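Local structure of blood group a-and b-cleaving endo-beta-galactosidase (Streptococcus pneumoniae, 2YGL) at residues A[27-30]-A[31-34]; A[21-24]-A[25-28]. The protein is the tandem CBM51 part of a family 98 endo-beta-galactosidase that cleaves blood group A and B antigens, and probably binds carbohydrate. All coordinates share one frame; numbering follows the deposited sequence.

Contact 1. Residues A[27-30]-A[31-34]; sequences TVQK and DAPF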
# COMPACT_ATOMS: atom_id res chain seq x y z
N THR A 27 12.47 -32.34 -4.90
CA THR A 27 11.64 -31.14 -4.93
C THR A 27 12.45 -29.91 -5.35
O THR A 27 13.67 -29.85 -5.14
CB THR A 27 10.99 -30.84 -3.56
OG1 THR A 27 12.01 -30.72 -2.57
CG2 THR A 27 10.03 -31.95 -3.16
N VAL A 28 11.76 -28.93 -5.93
CA VAL A 28 12.33 -27.61 -6.21
C VAL A 28 12.93 -27.05 -4.91
O VAL A 28 12.32 -27.15 -3.85
CB VAL A 28 11.26 -26.66 -6.81
CG1 VAL A 28 11.79 -25.24 -6.93
CG2 VAL A 28 10.79 -27.17 -8.17
N GLN A 29 14.12 -26.48 -5.01
CA GLN A 29 14.89 -26.10 -3.83
C GLN A 29 14.79 -24.63 -3.45
O GLN A 29 14.80 -23.75 -4.31
CB GLN A 29 16.35 -26.52 -4.00
CG GLN A 29 16.57 -28.03 -4.00
CD GLN A 29 16.32 -28.66 -2.64
OE1 GLN A 29 16.99 -28.34 -1.66
NE2 GLN A 29 15.34 -29.56 -2.57
N LYS A 30 14.69 -24.37 -2.14
CA LYS A 30 14.71 -23.02 -1.61
C LYS A 30 16.12 -22.69 -1.12
O LYS A 30 16.69 -23.44 -0.32
CB LYS A 30 13.72 -22.86 -0.45
CG LYS A 30 12.28 -23.21 -0.78
CD LYS A 30 11.41 -23.15 0.48
CE LYS A 30 10.09 -23.87 0.27
NZ LYS A 30 9.32 -23.98 1.54
N ASP A 31 16.66 -21.58 -1.61
CA ASP A 31 17.97 -21.07 -1.19
C ASP A 31 19.13 -22.03 -1.48
O ASP A 31 20.14 -22.04 -0.78
CB ASP A 31 17.93 -20.65 0.29
CG ASP A 31 16.81 -19.67 0.58
OD1 ASP A 31 16.48 -18.85 -0.30
OD2 ASP A 31 16.27 -19.71 1.70
N ALA A 32 18.97 -22.82 -2.54
CA ALA A 32 19.97 -23.78 -2.98
C ALA A 32 19.74 -24.16 -4.45
O ALA A 32 18.60 -24.09 -4.93
CB ALA A 32 19.94 -25.03 -2.10
N PRO A 33 20.81 -24.55 -5.17
CA PRO A 33 20.65 -25.15 -6.49
C PRO A 33 19.85 -26.45 -6.37
O PRO A 33 19.86 -27.06 -5.30
CB PRO A 33 22.09 -25.45 -6.92
CG PRO A 33 22.94 -24.54 -6.10
CD PRO A 33 22.24 -24.41 -4.80
N PHE A 34 19.19 -26.86 -7.45
CA PHE A 34 18.29 -28.02 -7.38
C PHE A 34 18.99 -29.32 -6.98
O PHE A 34 18.58 -29.95 -6.01
CB PHE A 34 17.54 -28.22 -8.70
CG PHE A 34 16.56 -29.38 -8.68
CD1 PHE A 34 16.99 -30.67 -8.97
CD2 PHE A 34 15.22 -29.17 -8.36
CE1 PHE A 34 16.09 -31.74 -8.96
CE2 PHE A 34 14.32 -30.23 -8.34
CZ PHE A 34 14.75 -31.52 -8.64
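Asp31 turns the chain back directly after Lys30, and its positive phi of 61° marks the reversal, after which 31-34 runs at 151° to 27-30. Its carboxylate faces partners beyond the turn: OD1 is hydrogen-bonded to Ser10 OG and Gly60 N, and OD2 makes a salt bridge to Lys59. Ala32 brings its carbonyl to the Gln29 side chain, Ala32 O lying 3.4 Å from Gln29 CB. Pro33, at the N-cap position of helix 34-39, adds a looser approach, Pro33 O to Gln29 CG at 3.7 Å. Phe34 meets 27-30 at two places, with its carbonyl and with its ring. Phe34 O is 3.4 Å from Gln29 CG, and the ring, carried with CG anti to the backbone N (chi1 -178°), reaches back to Thr27, where CE2 comes obliquely within 3.3 Å of Thr27 O. That oxygen also takes the Gln29 amide, NE2 to Thr27 O at 3.1 Å, the donor lying above the carbonyl plane. No direct hydrogen bond spans the segments; instead Asn38 ND2 bonds both Thr27 O and Phe34 O, while the direct contacts set carbonyl oxygens against Gln29 methylenes and the Phe34 ring.

Contact 2. Residues A[21-24]-A[25-28]; sequences DIDK and TKTV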
# COMPACT_ATOMS: atom_id res chain seq x y z
N ASP A 21 13.55 -32.88 -13.58
CA ASP A 21 14.27 -34.08 -13.14
C ASP A 21 13.33 -35.28 -13.10
O ASP A 21 12.20 -35.17 -12.63
CB ASP A 21 14.93 -33.85 -11.78
CG ASP A 21 15.96 -34.92 -11.44
OD1 ASP A 21 15.59 -36.09 -11.23
OD2 ASP A 21 17.16 -34.57 -11.38
N ILE A 22 13.80 -36.43 -13.58
CA ILE A 22 12.97 -37.65 -13.65
C ILE A 22 12.59 -38.21 -12.27
O ILE A 22 11.58 -38.89 -12.15
CB ILE A 22 13.59 -38.76 -14.56
CG1 ILE A 22 14.92 -39.29 -13.99
CG2 ILE A 22 13.73 -38.27 -16.00
CD1 ILE A 22 15.38 -40.61 -14.60
N ASP A 23 13.40 -37.93 -11.26
CA ASP A 23 13.13 -38.37 -9.89
C ASP A 23 12.15 -37.41 -9.22
O ASP A 23 12.51 -36.30 -8.83
CB ASP A 23 14.44 -38.48 -9.09
CG ASP A 23 14.25 -39.06 -7.70
OD1 ASP A 23 13.09 -39.19 -7.22
OD2 ASP A 23 15.27 -39.40 -7.06
N LYS A 24 10.90 -37.86 -9.07
CA LYS A 24 9.84 -37.01 -8.53
C LYS A 24 9.73 -37.03 -7.00
O LYS A 24 8.81 -36.44 -6.42
CB LYS A 24 8.49 -37.31 -9.20
CG LYS A 24 8.46 -37.05 -10.71
CD LYS A 24 8.89 -35.62 -11.07
CE LYS A 24 8.90 -35.40 -12.58
NZ LYS A 24 9.57 -34.12 -12.93
N THR A 25 10.66 -37.71 -6.33
CA THR A 25 10.79 -37.58 -4.88
C THR A 25 11.61 -36.33 -4.56
O THR A 25 11.55 -35.80 -3.45
CB THR A 25 11.42 -38.84 -4.21
OG1 THR A 25 12.77 -39.01 -4.65
CG2 THR A 25 10.60 -40.09 -4.54
N LYS A 26 12.37 -35.87 -5.55
CA LYS A 26 13.11 -34.61 -5.45
C LYS A 26 12.15 -33.43 -5.59
O LYS A 26 11.14 -33.51 -6.29
CB LYS A 26 14.20 -34.53 -6.53
CG LYS A 26 15.37 -35.47 -6.29
CD LYS A 26 16.42 -35.34 -7.39
CE LYS A 26 17.42 -36.48 -7.33
NZ LYS A 26 18.38 -36.45 -8.48
N THR A 27 12.47 -32.34 -4.90
CA THR A 27 11.64 -31.14 -4.93
C THR A 27 12.45 -29.91 -5.35
O THR A 27 13.67 -29.85 -5.14
CB THR A 27 10.99 -30.84 -3.56
OG1 THR A 27 12.01 -30.72 -2.57
CG2 THR A 27 10.03 -31.95 -3.16
N VAL A 28 11.76 -28.93 -5.93
CA VAL A 28 12.33 -27.61 -6.21
C VAL A 28 12.93 -27.05 -4.91
O VAL A 28 12.32 -27.15 -3.85
CB VAL A 28 11.26 -26.66 -6.81
CG1 VAL A 28 11.79 -25.24 -6.93
CG2 VAL A 28 10.79 -27.17 -8.17
O HOH W 1 17.63 -37.82 -11.11
O HOH W 2 8.48 -33.81 -6.80
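Asp23 and Thr25 carry the closest bonding of this surface loop, both through one carboxylate oxygen. Asp23 OD1 accepts from Thr25 OG1 at 2.6 Å on its syn side, and from Thr25 N at 3.0 Å (N-H...O 154°) on its anti side. Both donors come from the same face of the carboxylate, each out of its plane. Having CG anti to the backbone N (chi1 -174°) directs the Asp23 carboxylate to Thr25, where two grips on one oxygen restrict its rotation. The Asp23 carbonyl is engaged too, though only by a weak bond from Lys26 N to Asp23 O at 3.3 Å.

Two residues earlier, Asp21 also accepts a backbone N two residues on, but through its anti lone pair: Asp21 OD1 takes Asp23 N at 2.9 Å, and a water donates to it as well. Asp21 O is met by Lys24 NZ at 2.8 Å, the lysine chain folding back at chi2 (-55°) to bring its end there. The water on Asp21 OD1 in turn accepts from Lys26 NZ at 3.1 Å, bridging ammonium and carboxylate. The direct salt bridge, Asp21 OD2 to Lys26 NZ, is long at 3.7 Å. Lys26 reaches it with an extended chain that passes Asp23 at about a right angle, its CE near Asp23 OD2; the negative charge of Asp23 may add a modest attraction. A second water donates to both Lys24 O and Lys26 O, tying two backbone carbonyls together, and His19 NE2 also bonds Lys26 O.

The geometry is that of an Asx turn at Asp21 leading into a type I beta turn from Asp23 to Lys26, in which the Asp23 side chain bonds to the backbone N two residues on, within the loop joining strands 16-17 and 29-30 of an NPCBM module.

The two contacts overlap on the chain at Thr27 and Val28, with centres 11 Å apart. Phe34 joins them in space: its ring, brought back by the reversal of contact 1, packs on the loop of contact 2, with Phe34 CE1 3.7 Å from Asp21 CB and Phe34 CZ 3.7 Å from Lys26 CB. His19 meets the same ring and bonds Asp21 N through ND1, so it touches both contacts. The calcium ion, at the site formed by Val102, Ala152, His155 and Asp159, is about 12 Å from the Asp21 side chain and about 13 Å from that of Phe34, too far for direct coordination by either.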